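Local coordinates for protein putative uronate isomerase (Thermotoga maritima, PDB 4NAR) that is of unestablished function but belongs to the lactate racemase family and may act as a racemase or isomerase, at residues P309-F314 against T379-D384. Sequence-based numbering, arbitrary orientation.
Sequences PHIKRF and TSIPED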
loop_
_atom_site.group_PDB
_atom_site.type_symbol
_atom_site.label_atom_id
_atom_site.label_comp_id
_atom_site.label_asym_id
_atom_site.label_seq_id
_atom_site.Cartn_x
_atom_site.Cartn_y
_atom_site.Cartn_z
ATOM N N PRO A 309 4.430 5.302 -19.531
ATOM C CA PRO A 309 4.182 4.814 -20.897
ATOM C C PRO A 309 3.826 3.335 -20.982
ATOM O O PRO A 309 3.242 2.906 -21.984
ATOM C CB PRO A 309 5.525 5.053 -21.615
ATOM C CG PRO A 309 6.555 5.187 -20.503
ATOM C CD PRO A 309 5.791 5.852 -19.377
ATOM N N HIS A 310 4.192 2.563 -19.966
ATOM C CA HIS A 310 4.018 1.115 -19.999
ATOM C C HIS A 310 2.619 0.674 -19.544
ATOM O O HIS A 310 2.188 -0.441 -19.825
ATOM C CB HIS A 310 5.086 0.453 -19.117
ATOM C CG HIS A 310 5.185 1.048 -17.743
ATOM N ND1 HIS A 310 5.725 2.307 -17.507
ATOM C CD2 HIS A 310 4.809 0.579 -16.524
ATOM C CE1 HIS A 310 5.687 2.568 -16.218
ATOM N NE2 HIS A 310 5.130 1.536 -15.591
ATOM N N ILE A 311 1.917 1.543 -18.828
ATOM C CA ILE A 311 0.643 1.160 -18.232
ATOM C C ILE A 311 -0.478 1.124 -19.273
ATOM O O ILE A 311 -0.593 2.034 -20.114
ATOM C CB ILE A 311 0.267 2.098 -17.065
ATOM C CG1 ILE A 311 1.229 1.881 -15.892
ATOM C CG2 ILE A 311 -1.191 1.879 -16.609
ATOM C CD1 ILE A 311 0.908 2.741 -14.680
ATOM N N LYS A 312 -1.299 0.073 -19.209
ATOM C CA LYS A 312 -2.396 -0.090 -20.161
ATOM C C LYS A 312 -3.710 -0.564 -19.512
ATOM O O LYS A 312 -4.660 -0.922 -20.215
ATOM C CB LYS A 312 -1.969 -1.014 -21.322
ATOM C CG LYS A 312 -1.106 -2.199 -20.897
ATOM C CD LYS A 312 -0.611 -3.013 -22.107
ATOM C CE LYS A 312 0.093 -4.319 -21.673
ATOM N NZ LYS A 312 -0.671 -5.562 -22.054
ATOM N N ARG A 313 -3.769 -0.550 -18.180
ATOM C CA ARG A 313 -4.982 -0.961 -17.462
ATOM C C ARG A 313 -5.168 -0.187 -16.144
ATOM O O ARG A 313 -4.244 0.469 -15.655
ATOM C CB ARG A 313 -4.950 -2.463 -17.181
ATOM C CG ARG A 313 -4.125 -2.792 -15.943
ATOM C CD ARG A 313 -3.676 -4.235 -15.963
ATOM N NE ARG A 313 -2.957 -4.614 -14.745
ATOM C CZ ARG A 313 -1.732 -5.148 -14.726
ATOM N NH1 ARG A 313 -1.074 -5.348 -15.867
ATOM N NH2 ARG A 313 -1.164 -5.475 -13.562
ATOM N N PHE A 314 -6.367 -0.259 -15.576
ATOM C CA PHE A 314 -6.644 0.430 -14.324
ATOM C C PHE A 314 -6.431 -0.493 -13.129
ATOM O O PHE A 314 -5.904 -0.070 -12.087
ATOM C CB PHE A 314 -8.064 0.996 -14.319
ATOM C CG PHE A 314 -8.287 2.045 -15.360
ATOM C CD1 PHE A 314 -8.032 3.390 -15.075
ATOM C CD2 PHE A 314 -8.712 1.690 -16.642
ATOM C CE1 PHE A 314 -8.209 4.372 -16.056
ATOM C CE2 PHE A 314 -8.907 2.659 -17.626
ATOM C CZ PHE A 314 -8.652 4.002 -17.334
ATOM N N THR A 379 0.141 7.568 -20.493
ATOM C CA THR A 379 0.375 6.133 -20.457
ATOM C C THR A 379 -0.006 5.540 -21.815
ATOM O O THR A 379 -0.293 6.285 -22.757
ATOM C CB THR A 379 -0.475 5.461 -19.339
ATOM O OG1 THR A 379 -1.797 5.185 -19.817
ATOM C CG2 THR A 379 -0.587 6.351 -18.101
ATOM N N SER A 380 -0.014 4.214 -21.937
ATOM C CA SER A 380 -0.447 3.619 -23.202
ATOM C C SER A 380 -1.945 3.305 -23.203
ATOM O O SER A 380 -2.448 2.595 -24.083
ATOM C CB SER A 380 0.405 2.405 -23.613
ATOM O OG SER A 380 0.493 1.471 -22.565
ATOM N N ILE A 381 -2.650 3.857 -22.218
ATOM C CA ILE A 381 -4.107 3.912 -22.258
ATOM C C ILE A 381 -4.504 5.010 -23.260
ATOM O O ILE A 381 -4.021 6.156 -23.158
ATOM C CB ILE A 381 -4.682 4.196 -20.853
ATOM C CG1 ILE A 381 -4.288 3.054 -19.906
ATOM C CG2 ILE A 381 -6.207 4.401 -20.907
ATOM C CD1 ILE A 381 -4.530 3.328 -18.455
ATOM N N PRO A 382 -5.348 4.666 -24.255
ATOM C CA PRO A 382 -5.650 5.665 -25.295
ATOM C C PRO A 382 -6.384 6.885 -24.752
ATOM O O PRO A 382 -7.096 6.803 -23.728
ATOM C CB PRO A 382 -6.545 4.899 -26.281
ATOM C CG PRO A 382 -6.122 3.479 -26.124
ATOM C CD PRO A 382 -5.816 3.322 -24.635
ATOM N N GLU A 383 -6.205 8.006 -25.445
ATOM C CA GLU A 383 -6.861 9.257 -25.079
ATOM C C GLU A 383 -8.374 9.098 -24.852
ATOM O O GLU A 383 -8.914 9.578 -23.858
ATOM C CB GLU A 383 -6.598 10.341 -26.133
ATOM C CG GLU A 383 -7.420 11.610 -25.903
ATOM C CD GLU A 383 -7.010 12.766 -26.820
ATOM O OE1 GLU A 383 -6.286 12.515 -27.820
ATOM O OE2 GLU A 383 -7.412 13.925 -26.529
ATOM N N ASP A 384 -9.049 8.426 -25.776
ATOM C CA ASP A 384 -10.495 8.288 -25.683
ATOM C C ASP A 384 -10.898 7.455 -24.469
ATOM O O ASP A 384 -11.899 7.752 -23.820
ATOM C CB ASP A 384 -11.085 7.727 -26.982
ATOM C CG ASP A 384 -11.003 8.732 -28.142
ATOM O OD1 ASP A 384 -10.942 9.957 -27.881
ATOM O OD2 ASP A 384 -10.991 8.295 -29.316
#
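Two neighbouring strands of a parallel sheet, 302-308 and 373-379, give way here to the loops that follow them, and the loops meet through I311 and S380. The carbonyl oxygen of I311 accepts two bonds from S380. The backbone N of S380 lies 2.9 Å from I311 O, nearly in line with the C=O bond, although its N-H is bent at 135°. The hydroxyl OG of S380 reaches the same I311 O at 2.7 Å, from well above the carbonyl plane. With OG set between the backbone N and the carbonyl carbon (chi1 52°), the serine turns its hydroxyl back to the oxygen its own N-H already holds.

T379 opens an ST turn beside this pair. Its OG1 accepts the N-H of I381 at 2.9 Å, with an almost straight angle of 162°. Its CB packs against CB of I311 at 4.1 Å. A valine at T379 would probably leave the N-H of I381 without this acceptor and make the turn less firmly set.

I381 carries the apolar half. Its CG1 lies against the backbone of K312, 3.7 Å from K312 CA. Its CD1 touches CG2 of I311 and sits over one face of the F314 ring, 4.3 Å from F314 CZ. V282, from helix 282-285, touches both I381 and F314, and I311, I381 and F314 are all buried. In 309-314, R313 turns away from this contact and forms salt bridges with E281 and D280.

Beyond I381, P382 occupies the N-cap position of helix 383-388, while 309-314 leads toward helix 318-327. Such paired loops at the C-terminal ends of adjacent parallel strands, each passing into a helix, are typical of alpha/beta folds.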